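Local coordinates for cellulosomal-scaffolding protein A (Clostridium thermocellum, PDB 4B9F) that probably binds crystalline cellulose through this family 3a carbohydrate-binding module and so would hold the cellulosome scaffold on its substrate, at residues A[25-31]-A[100-106]; A[3-8]-A[132-138]; A[18-24]-A[107-113]. All blocks are in the same frame, centred on the assembly; numbering follows the deposited sequence.

Overall arrangement
The three contacts sit on one antiparallel sheet of a beta sandwich and follow its course from rim to middle. Contact 3 is the buried one: strands 20-26 and 106-115 pair side by side, with apolar residues on the face turned inward. Contact 1 continues the same two strands to the end of the sheet, where pairing gives way to loops and one asparagine, by backbone and amide, makes the joining hydrogen bonds. Contact 2 lies at a sheet edge, where strand 2-8, the other neighbour of strand 20-26, receives the short strand 136-137; only two backbone bonds link its segments, and aromatic rings, T-shaped or slid apart, supply much of the packing. Contacts 1 and 2 are partly buried.

Contact 1: A[25-31]-A[100-106]; sequences TNTGSSA and TLEPGAH
Asn26, at the end of strand 20-26, binds the 100-106 turn through both its backbone and its side chain. With CG anti to the backbone N (chi1 -175°), the amide lies over the Leu101-Glu102 chain, its two polar ends directed at different partners. ND2 donates to Leu101 O at 2.9 Å, meeting that oxygen from above the carbonyl plane, and also to Ser30 O in a nearly straight bond (171°). Both acceptors lie in the plane of the amide, while OD1 accepts from Gly28 N at 2.9 Å. Three bonds thus fix the rotation of this buried group, and asparagine suits the site because one short side chain offers donor and acceptor together. Asn26 CB meanwhile rests 4.0 Å from Leu101 CD2.

The backbone of Asn26 clasps the same turn: its N donates to Ala105 O (3.0 Å), and its O accepts from Gly104 N (2.8 Å). Glu102 to Ala105 form a type II turn, with proline at the second position, where its restricted phi fits, and glycine at the third, where a positive phi would press a CB against the preceding carbonyl. The Pro103 ring lies along the facing loop, CB near Gly28 O and CG 3.4 Å from Ser29 O. Beyond it, Ala31 CB meets Thr100 CG2 at 3.7 Å.

At the other end, Thr25 OG1 touches His106 CB at 3.4 Å; the His106 ring, its CG placed between backbone N and carbonyl carbon (chi1 69°), leads away toward Ile61. An antiparallel strand pair thus runs out into a type II turn held against an Asx turn, forming part of the loop-closed end of a beta sandwich.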
loop_
_atom_site.group_PDB
_atom_site.type_symbol
_atom_site.label_atom_id
_atom_site.label_comp_id
_atom_site.label_asym_id
_atom_site.label_seq_id
_atom_site.Cartn_x
_atom_site.Cartn_y
_atom_site.Cartn_z
ATOM N N THR A 25 -10.582 3.833 -3.999
ATOM C CA THR A 25 -11.893 3.927 -4.626
ATOM C C THR A 25 -11.847 4.911 -5.788
ATOM O O THR A 25 -11.317 6.012 -5.652
ATOM C CB THR A 25 -12.956 4.390 -3.605
ATOM O OG1 THR A 25 -12.982 3.479 -2.496
ATOM C CG2 THR A 25 -14.332 4.452 -4.250
ATOM N N ASN A 26 -12.420 4.518 -6.923
ATOM C CA ASN A 26 -12.526 5.412 -8.074
ATOM C C ASN A 26 -13.759 6.286 -7.921
ATOM O O ASN A 26 -14.884 5.812 -8.085
ATOM C CB ASN A 26 -12.609 4.615 -9.375
ATOM C CG ASN A 26 -12.595 5.501 -10.611
ATOM O OD1 ASN A 26 -12.701 6.729 -10.519
ATOM N ND2 ASN A 26 -12.465 4.883 -11.778
ATOM N N THR A 27 -13.537 7.555 -7.599
ATOM C CA THR A 27 -14.625 8.501 -7.366
ATOM C C THR A 27 -14.874 9.383 -8.587
ATOM O O THR A 27 -15.669 10.324 -8.532
ATOM C CB THR A 27 -14.339 9.388 -6.141
ATOM O OG1 THR A 27 -13.068 10.027 -6.301
ATOM C CG2 THR A 27 -14.314 8.553 -4.863
ATOM N N GLY A 28 -14.201 9.070 -9.690
ATOM C CA GLY A 28 -14.330 9.843 -10.913
ATOM C C GLY A 28 -15.349 9.266 -11.875
ATOM O O GLY A 28 -16.116 8.372 -11.521
ATOM N N SER A 29 -15.339 9.761 -13.109
ATOM C CA SER A 29 -16.359 9.399 -14.084
ATOM C C SER A 29 -15.880 8.363 -15.083
ATOM O O SER A 29 -16.671 7.839 -15.869
ATOM C CB SER A 29 -16.823 10.640 -14.847
ATOM O OG SER A 29 -17.417 11.596 -13.984
ATOM N N SER A 30 -14.582 8.080 -15.073
ATOM C CA SER A 30 -14.014 7.153 -16.044
ATOM C C SER A 30 -13.183 6.086 -15.364
ATOM O O SER A 30 -12.694 6.283 -14.252
ATOM C CB SER A 30 -13.157 7.894 -17.070
ATOM O OG SER A 30 -13.963 8.717 -17.895
ATOM N N ALA A 31 -13.027 4.951 -16.041
ATOM C CA ALA A 31 -12.226 3.849 -15.524
ATOM C C ALA A 31 -10.752 4.213 -15.367
ATOM O O ALA A 31 -10.231 5.085 -16.071
ATOM C CB ALA A 31 -12.387 2.620 -16.415
ATOM N N THR A 100 -8.797 -3.226 -14.050
ATOM C CA THR A 100 -9.438 -1.955 -14.305
ATOM C C THR A 100 -10.318 -1.631 -13.115
ATOM O O THR A 100 -11.041 -2.493 -12.601
ATOM C CB THR A 100 -10.299 -2.018 -15.580
ATOM O OG1 THR A 100 -9.463 -2.288 -16.711
ATOM C CG2 THR A 100 -11.028 -0.714 -15.802
ATOM N N LEU A 101 -10.230 -0.388 -12.665
ATOM C CA LEU A 101 -11.058 0.092 -11.580
ATOM C C LEU A 101 -12.124 1.019 -12.161
ATOM O O LEU A 101 -11.833 2.162 -12.527
ATOM C CB LEU A 101 -10.195 0.827 -10.553
ATOM C CG LEU A 101 -10.821 1.070 -9.186
ATOM C CD1 LEU A 101 -11.149 -0.259 -8.529
ATOM C CD2 LEU A 101 -9.878 1.883 -8.316
ATOM N N GLU A 102 -13.348 0.511 -12.266
ATOM C CA GLU A 102 -14.463 1.265 -12.846
ATOM C C GLU A 102 -14.914 2.385 -11.919
ATOM O O GLU A 102 -14.637 2.341 -10.722
ATOM C CB GLU A 102 -15.648 0.323 -13.097
ATOM C CG GLU A 102 -15.374 -0.803 -14.090
ATOM C CD GLU A 102 -15.272 -0.325 -15.527
ATOM O OE1 GLU A 102 -15.668 0.828 -15.812
ATOM O OE2 GLU A 102 -14.802 -1.101 -16.380
ATOM N N PRO A 103 -15.626 3.386 -12.462
ATOM C CA PRO A 103 -16.202 4.401 -11.572
ATOM C C PRO A 103 -17.061 3.752 -10.493
ATOM O O PRO A 103 -17.904 2.904 -10.802
ATOM C CB PRO A 103 -17.081 5.229 -12.514
ATOM C CG PRO A 103 -16.443 5.065 -13.855
ATOM C CD PRO A 103 -15.909 3.664 -13.882
ATOM N N GLY A 104 -16.836 4.134 -9.240
ATOM C CA GLY A 104 -17.608 3.597 -8.133
ATOM C C GLY A 104 -17.094 2.273 -7.584
ATOM O O GLY A 104 -17.605 1.781 -6.574
ATOM N N ALA A 105 -16.102 1.686 -8.249
ATOM C CA ALA A 105 -15.496 0.442 -7.779
ATOM C C ALA A 105 -14.354 0.754 -6.824
ATOM O O ALA A 105 -13.806 1.854 -6.834
ATOM C CB ALA A 105 -14.986 -0.384 -8.962
ATOM N N HIS A 106 -13.975 -0.222 -6.007
ATOM C CA HIS A 106 -12.779 -0.063 -5.187
ATOM C C HIS A 106 -11.920 -1.309 -5.231
ATOM O O HIS A 106 -12.406 -2.394 -5.561
ATOM C CB HIS A 106 -13.110 0.337 -3.740
ATOM C CG HIS A 106 -13.785 -0.731 -2.934
ATOM N ND1 HIS A 106 -15.156 -0.851 -2.853
ATOM C CD2 HIS A 106 -13.275 -1.701 -2.136
ATOM C CE1 HIS A 106 -15.463 -1.854 -2.049
ATOM N NE2 HIS A 106 -14.339 -2.388 -1.601
#

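Contact 2: A[3-8]-A[132-138]; sequences KVEFYN and ASQFVEW
Tyr7 turns the edge of its ring into the face of Phe135, a T-shaped pair with planes at 85° and centroids 5.0 Å apart. Tyr7 CE1 stands over the centre of the phenyl ring. Chi1 of 73° sets the tyrosine ring beside the 132-135 loop, whose Gln134 carbonyl carbon lies over one of its faces, and Ala132 CB packs on Tyr7 CB at 3.9 Å. Phe135 in turn presents its edge to Phe6 N, while its CB meets Glu5 CB at 3.8 Å.

Next to this pair the backbones make a short, weakly bonded antiparallel pairing at the edge of a sandwich sheet: Phe6 N donates to Val136 O (2.8 Å) and Val136 N to Phe6 O (3.1 Å).

The Phe6 and Trp138 rings lie on the other side of strand 2-8 from Tyr7. Their planes are only 19° apart but slid so far that the rings barely overlap, touching through Phe6 CD2 and Trp138 CD1 at 3.4 Å. A phenylalanine suits the buried side of strand 2-8, where Phe6 also meets Phe22 edge-to-face; Trp138 NE1 is bonded to Ser128 O. At the loop end, a water donates to both Asn8 O and Ala132 O.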
loop_
_atom_site.group_PDB
_atom_site.type_symbol
_atom_site.label_atom_id
_atom_site.label_comp_id
_atom_site.label_asym_id
_atom_site.label_seq_id
_atom_site.Cartn_x
_atom_site.Cartn_y
_atom_site.Cartn_z
ATOM N N LYS A 3 -9.877 8.077 -4.199
ATOM C CA LYS A 3 -9.790 8.229 -2.755
ATOM C C LYS A 3 -8.964 7.066 -2.225
ATOM O O LYS A 3 -9.126 5.932 -2.678
ATOM C CB LYS A 3 -11.190 8.181 -2.138
ATOM C CG LYS A 3 -11.207 8.107 -0.617
ATOM C CD LYS A 3 -12.613 8.267 -0.047
ATOM C CE LYS A 3 -13.522 7.100 -0.411
ATOM N NZ LYS A 3 -14.835 7.199 0.294
ATOM N N VAL A 4 -8.086 7.342 -1.270
ATOM C CA VAL A 4 -7.274 6.294 -0.666
ATOM C C VAL A 4 -7.550 6.252 0.829
ATOM O O VAL A 4 -7.522 7.286 1.498
ATOM C CB VAL A 4 -5.769 6.525 -0.904
ATOM C CG1 VAL A 4 -4.951 5.443 -0.202
ATOM C CG2 VAL A 4 -5.465 6.574 -2.404
ATOM N N GLU A 5 -7.853 5.059 1.333
ATOM C CA GLU A 5 -8.004 4.836 2.753
ATOM C C GLU A 5 -6.984 3.779 3.146
ATOM O O GLU A 5 -6.544 2.984 2.311
ATOM C CB GLU A 5 -9.407 4.345 3.064
ATOM C CG GLU A 5 -10.489 5.317 2.682
ATOM C CD GLU A 5 -11.847 4.682 2.819
ATOM O OE1 GLU A 5 -12.416 4.726 3.926
ATOM O OE2 GLU A 5 -12.335 4.114 1.824
ATOM N N PHE A 6 -6.617 3.771 4.418
ATOM C CA PHE A 6 -5.451 3.028 4.839
ATOM C C PHE A 6 -5.489 2.720 6.332
ATOM O O PHE A 6 -6.041 3.493 7.111
ATOM C CB PHE A 6 -4.192 3.861 4.554
ATOM C CG PHE A 6 -2.949 3.161 4.967
ATOM C CD1 PHE A 6 -2.399 2.202 4.141
ATOM C CD2 PHE A 6 -2.388 3.377 6.222
ATOM C CE1 PHE A 6 -1.306 1.476 4.539
ATOM C CE2 PHE A 6 -1.285 2.657 6.634
ATOM C CZ PHE A 6 -0.745 1.697 5.794
ATOM N N TYR A 7 -4.894 1.594 6.721
ATOM C CA TYR A 7 -4.466 1.393 8.108
ATOM C C TYR A 7 -3.460 0.252 8.172
ATOM O O TYR A 7 -3.353 -0.543 7.229
ATOM C CB TYR A 7 -5.640 1.133 9.070
ATOM C CG TYR A 7 -6.307 -0.229 8.962
ATOM C CD1 TYR A 7 -6.991 -0.606 7.811
ATOM C CD2 TYR A 7 -6.304 -1.113 10.042
ATOM C CE1 TYR A 7 -7.628 -1.852 7.724
ATOM C CE2 TYR A 7 -6.932 -2.352 9.962
ATOM C CZ TYR A 7 -7.591 -2.719 8.806
ATOM O OH TYR A 7 -8.221 -3.948 8.743
ATOM N N ASN A 8 -2.714 0.189 9.274
ATOM C CA ASN A 8 -1.846 -0.958 9.571
ATOM C C ASN A 8 -2.608 -1.930 10.444
ATOM O O ASN A 8 -3.134 -1.543 11.488
ATOM C CB ASN A 8 -0.590 -0.505 10.307
ATOM C CG ASN A 8 0.354 0.255 9.412
ATOM O OD1 ASN A 8 0.196 1.460 9.211
ATOM N ND2 ASN A 8 1.320 -0.447 8.834
ATOM N N ALA A 132 -5.287 2.006 13.404
ATOM C CA ALA A 132 -6.706 2.307 13.401
ATOM C C ALA A 132 -7.409 0.968 13.407
ATOM O O ALA A 132 -6.811 -0.052 13.062
ATOM C CB ALA A 132 -7.087 3.111 12.161
ATOM N N SER A 133 -8.672 0.958 13.800
ATOM C CA SER A 133 -9.410 -0.296 13.844
ATOM C C SER A 133 -9.863 -0.692 12.443
ATOM O O SER A 133 -10.194 -1.845 12.192
ATOM C CB SER A 133 -10.604 -0.186 14.788
ATOM O OG SER A 133 -11.450 0.885 14.417
ATOM N N GLN A 134 -9.856 0.268 11.525
ATOM C CA GLN A 134 -10.326 0.038 10.167
ATOM C C GLN A 134 -9.740 1.086 9.239
ATOM O O GLN A 134 -9.047 1.998 9.684
ATOM C CB GLN A 134 -11.852 0.110 10.102
ATOM C CG GLN A 134 -12.417 1.522 10.176
ATOM C CD GLN A 134 -12.294 2.131 11.556
ATOM O OE1 GLN A 134 -12.809 1.590 12.534
ATOM N NE2 GLN A 134 -11.603 3.262 11.645
ATOM N N PHE A 135 -10.029 0.962 7.949
ATOM C CA PHE A 135 -9.554 1.934 6.970
ATOM C C PHE A 135 -9.970 3.355 7.342
ATOM O O PHE A 135 -11.119 3.601 7.707
ATOM C CB PHE A 135 -10.117 1.617 5.588
ATOM C CG PHE A 135 -9.635 0.321 5.016
ATOM C CD1 PHE A 135 -8.357 0.209 4.494
ATOM C CD2 PHE A 135 -10.466 -0.788 4.988
ATOM C CE1 PHE A 135 -7.919 -0.985 3.954
ATOM C CE2 PHE A 135 -10.028 -1.979 4.460
ATOM C CZ PHE A 135 -8.758 -2.077 3.947
ATOM N N VAL A 136 -9.028 4.288 7.235
ATOM C CA VAL A 136 -9.316 5.700 7.422
ATOM C C VAL A 136 -8.663 6.497 6.307
ATOM O O VAL A 136 -7.710 6.048 5.674
ATOM C CB VAL A 136 -8.821 6.228 8.786
ATOM C CG1 VAL A 136 -9.499 5.476 9.935
ATOM C CG2 VAL A 136 -7.305 6.134 8.889
ATOM N N GLU A 137 -9.189 7.683 6.048
ATOM C CA GLU A 137 -8.571 8.553 5.072
ATOM C C GLU A 137 -7.232 9.001 5.638
ATOM O O GLU A 137 -7.158 9.486 6.763
ATOM C CB GLU A 137 -9.476 9.748 4.811
ATOM C CG GLU A 137 -9.189 10.465 3.509
ATOM C CD GLU A 137 -10.312 11.403 3.121
ATOM O OE1 GLU A 137 -10.790 12.150 3.999
ATOM O OE2 GLU A 137 -10.724 11.385 1.943
ATOM N N TRP A 138 -6.170 8.821 4.867
ATOM C CA TRP A 138 -4.826 9.012 5.393
ATOM C C TRP A 138 -3.948 9.626 4.322
ATOM O O TRP A 138 -3.776 9.050 3.248
ATOM C CB TRP A 138 -4.282 7.646 5.796
ATOM C CG TRP A 138 -2.932 7.597 6.443
ATOM C CD1 TRP A 138 -1.900 6.770 6.099
ATOM C CD2 TRP A 138 -2.478 8.350 7.577
ATOM N NE1 TRP A 138 -0.833 6.961 6.942
ATOM C CE2 TRP A 138 -1.158 7.927 7.856
ATOM C CE3 TRP A 138 -3.056 9.338 8.386
ATOM C CZ2 TRP A 138 -0.408 8.458 8.904
ATOM C CZ3 TRP A 138 -2.306 9.868 9.423
ATOM C CH2 TRP A 138 -0.994 9.429 9.672
HETATM O O HOH W 1 -3.858 -0.828 13.992
#

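Contact 3: A[18-24]-A[107-113]; sequences INPQFKV and VQIQGRF
Strands 20-24 and 107-113 run antiparallel at 173°, their axes 4.7 Å apart at closest approach, and paired N-H...O bonds at Phe22-Ile109 and Val24-Val107 hold them in register. Ile18 and Phe113 form a further doubly bonded pair beyond the start of the strand; between this pair and Phe22-Ile109, Gly111 N donates to Pro20 O. Glycine suits that position, since a CB there would crowd the proline carbonyl.

On the apolar face, Ile18 lies over the Phe113 ring in a CH-pi contact, its CB 3.8 Å from the centroid. Phe113 has CG between the backbone N and the carbonyl carbon (chi1 66°), which brings the ring alongside the isoleucine. Farther along, Phe22 CB meets Ile109 CD1 at 4.1 Å and Val24 CB meets Val107 CG1 at 3.9 Å. These residues face the interior of a beta sandwich: Leu39 of the opposing sheet touches both Phe22 and Val24, and Tyr43 and Phe78 meet the ring of Phe113.

The other face carries long polar chains. Gln21 bends at chi2 (-74°) and folds back along its own strand, so that NE2 donates to Asn19 O from above that carbonyl, while OE1 lies only 3.1 Å from Gln110 CG. A water accepts from Gln21 NE2 and donates to Gly111 O, tying the strands together. Gln108 and Gln110 reach out extended, and Gln108 NE2 donates to Gln110 OE1 (2.9 Å). Another water donates to Gln108 OE1 and accepts from Lys23 NZ, bridging the two strands, and Arg112 sends its guanidinium to a salt bridge with Asp56 on strand 51-61.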
loop_
_atom_site.group_PDB
_atom_site.type_symbol
_atom_site.label_atom_id
_atom_site.label_comp_id
_atom_site.label_asym_id
_atom_site.label_seq_id
_atom_site.Cartn_x
_atom_site.Cartn_y
_atom_site.Cartn_z
ATOM N N ILE A 18 5.379 -6.042 8.620
ATOM C CA ILE A 18 4.586 -4.827 8.462
ATOM C C ILE A 18 3.434 -5.146 7.508
ATOM O O ILE A 18 3.622 -5.824 6.500
ATOM C CB ILE A 18 5.460 -3.654 7.976
ATOM C CG1 ILE A 18 6.454 -3.295 9.091
ATOM C CG2 ILE A 18 4.605 -2.426 7.642
ATOM C CD1 ILE A 18 7.526 -2.288 8.713
ATOM N N ASN A 19 2.235 -4.678 7.849
ATOM C CA ASN A 19 1.018 -5.105 7.166
ATOM C C ASN A 19 0.163 -3.928 6.731
ATOM O O ASN A 19 -0.859 -3.622 7.349
ATOM C CB ASN A 19 0.200 -6.034 8.067
ATOM C CG ASN A 19 0.939 -7.308 8.404
ATOM O OD1 ASN A 19 1.838 -7.320 9.248
ATOM N ND2 ASN A 19 0.580 -8.387 7.730
ATOM N N PRO A 20 0.581 -3.249 5.659
ATOM C CA PRO A 20 -0.178 -2.100 5.159
ATOM C C PRO A 20 -1.474 -2.563 4.497
ATOM O O PRO A 20 -1.441 -3.440 3.630
ATOM C CB PRO A 20 0.777 -1.464 4.135
ATOM C CG PRO A 20 1.680 -2.575 3.727
ATOM C CD PRO A 20 1.784 -3.538 4.862
ATOM N N GLN A 21 -2.598 -1.975 4.901
ATOM C CA GLN A 21 -3.894 -2.266 4.286
ATOM C C GLN A 21 -4.355 -1.037 3.513
ATOM O O GLN A 21 -4.510 0.034 4.100
ATOM C CB GLN A 21 -4.947 -2.599 5.351
ATOM C CG GLN A 21 -4.455 -3.499 6.471
ATOM C CD GLN A 21 -4.298 -4.937 6.046
ATOM O OE1 GLN A 21 -5.256 -5.573 5.596
ATOM N NE2 GLN A 21 -3.091 -5.468 6.208
ATOM N N PHE A 22 -4.559 -1.181 2.204
ATOM C CA PHE A 22 -5.010 -0.075 1.365
ATOM C C PHE A 22 -6.391 -0.350 0.804
ATOM O O PHE A 22 -6.711 -1.493 0.444
ATOM C CB PHE A 22 -4.085 0.103 0.155
ATOM C CG PHE A 22 -2.796 0.831 0.432
ATOM C CD1 PHE A 22 -1.660 0.138 0.810
ATOM C CD2 PHE A 22 -2.707 2.209 0.240
ATOM C CE1 PHE A 22 -0.457 0.805 1.029
ATOM C CE2 PHE A 22 -1.518 2.874 0.455
ATOM C CZ PHE A 22 -0.391 2.174 0.846
ATOM N N LYS A 23 -7.191 0.701 0.667
ATOM C CA LYS A 23 -8.432 0.609 -0.099
ATOM C C LYS A 23 -8.525 1.831 -0.990
ATOM O O LYS A 23 -8.542 2.963 -0.497
ATOM C CB LYS A 23 -9.662 0.515 0.808
ATOM C CG LYS A 23 -10.972 0.345 0.028
ATOM C CD LYS A 23 -12.082 -0.270 0.870
ATOM C CE LYS A 23 -12.392 0.556 2.090
ATOM N NZ LYS A 23 -13.676 0.096 2.703
ATOM N N VAL A 24 -8.579 1.607 -2.296
ATOM C CA VAL A 24 -8.567 2.705 -3.257
ATOM C C VAL A 24 -9.884 2.701 -4.015
ATOM O O VAL A 24 -10.271 1.682 -4.597
ATOM C CB VAL A 24 -7.399 2.544 -4.255
ATOM C CG1 VAL A 24 -7.385 3.704 -5.256
ATOM C CG2 VAL A 24 -6.072 2.433 -3.520
ATOM N N VAL A 107 -10.639 -1.139 -4.919
ATOM C CA VAL A 107 -9.735 -2.269 -4.779
ATOM C C VAL A 107 -9.184 -2.254 -3.363
ATOM O O VAL A 107 -8.785 -1.199 -2.849
ATOM C CB VAL A 107 -8.610 -2.275 -5.865
ATOM C CG1 VAL A 107 -7.799 -0.982 -5.855
ATOM C CG2 VAL A 107 -7.714 -3.491 -5.709
ATOM N N GLN A 108 -9.210 -3.421 -2.720
ATOM C CA GLN A 108 -8.701 -3.556 -1.365
ATOM C C GLN A 108 -7.477 -4.446 -1.409
ATOM O O GLN A 108 -7.499 -5.492 -2.056
ATOM C CB GLN A 108 -9.762 -4.170 -0.466
ATOM C CG GLN A 108 -9.338 -4.339 0.975
ATOM C CD GLN A 108 -10.528 -4.578 1.886
ATOM O OE1 GLN A 108 -11.556 -3.901 1.770
ATOM N NE2 GLN A 108 -10.404 -5.546 2.787
ATOM N N ILE A 109 -6.417 -4.020 -0.729
ATOM C CA ILE A 109 -5.133 -4.720 -0.741
ATOM C C ILE A 109 -4.646 -4.932 0.677
ATOM O O ILE A 109 -4.452 -3.974 1.424
ATOM C CB ILE A 109 -4.056 -3.915 -1.511
ATOM C CG1 ILE A 109 -4.535 -3.608 -2.932
ATOM C CG2 ILE A 109 -2.712 -4.659 -1.501
ATOM C CD1 ILE A 109 -4.943 -2.138 -3.134
ATOM N N GLN A 110 -4.451 -6.191 1.044
ATOM C CA GLN A 110 -3.955 -6.533 2.370
ATOM C C GLN A 110 -2.510 -6.985 2.195
ATOM O O GLN A 110 -2.236 -8.133 1.848
ATOM C CB GLN A 110 -4.869 -7.586 3.001
ATOM C CG GLN A 110 -6.292 -7.030 3.042
ATOM C CD GLN A 110 -7.353 -7.937 3.621
ATOM O OE1 GLN A 110 -8.529 -7.713 3.369
ATOM N NE2 GLN A 110 -6.957 -8.943 4.408
ATOM N N GLY A 111 -1.592 -6.037 2.367
ATOM C CA GLY A 111 -0.188 -6.266 2.078
ATOM C C GLY A 111 0.597 -6.734 3.280
ATOM O O GLY A 111 0.171 -6.559 4.418
ATOM N N ARG A 112 1.762 -7.320 3.027
ATOM C CA ARG A 112 2.598 -7.812 4.104
ATOM C C ARG A 112 4.038 -7.835 3.631
ATOM O O ARG A 112 4.319 -8.238 2.496
ATOM C CB ARG A 112 2.162 -9.224 4.502
ATOM C CG ARG A 112 2.929 -9.807 5.673
ATOM C CD ARG A 112 2.199 -11.023 6.227
ATOM N NE ARG A 112 1.987 -12.022 5.193
ATOM C CZ ARG A 112 2.895 -12.929 4.836
ATOM N NH1 ARG A 112 4.071 -12.971 5.454
ATOM N NH2 ARG A 112 2.630 -13.798 3.863
ATOM N N PHE A 113 4.958 -7.411 4.485
ATOM C CA PHE A 113 6.370 -7.541 4.131
ATOM C C PHE A 113 7.249 -7.818 5.338
ATOM O O PHE A 113 6.881 -7.518 6.479
ATOM C CB PHE A 113 6.881 -6.383 3.255
ATOM C CG PHE A 113 6.915 -5.035 3.923
ATOM C CD1 PHE A 113 8.047 -4.622 4.614
ATOM C CD2 PHE A 113 5.861 -4.137 3.779
ATOM C CE1 PHE A 113 8.124 -3.348 5.168
ATOM C CE2 PHE A 113 5.929 -2.869 4.340
ATOM C CZ PHE A 113 7.058 -2.478 5.039
HETATM O O HOH W 2 -1.843 -8.079 5.687
HETATM O O HOH W 3 -13.480 -2.892 3.449
#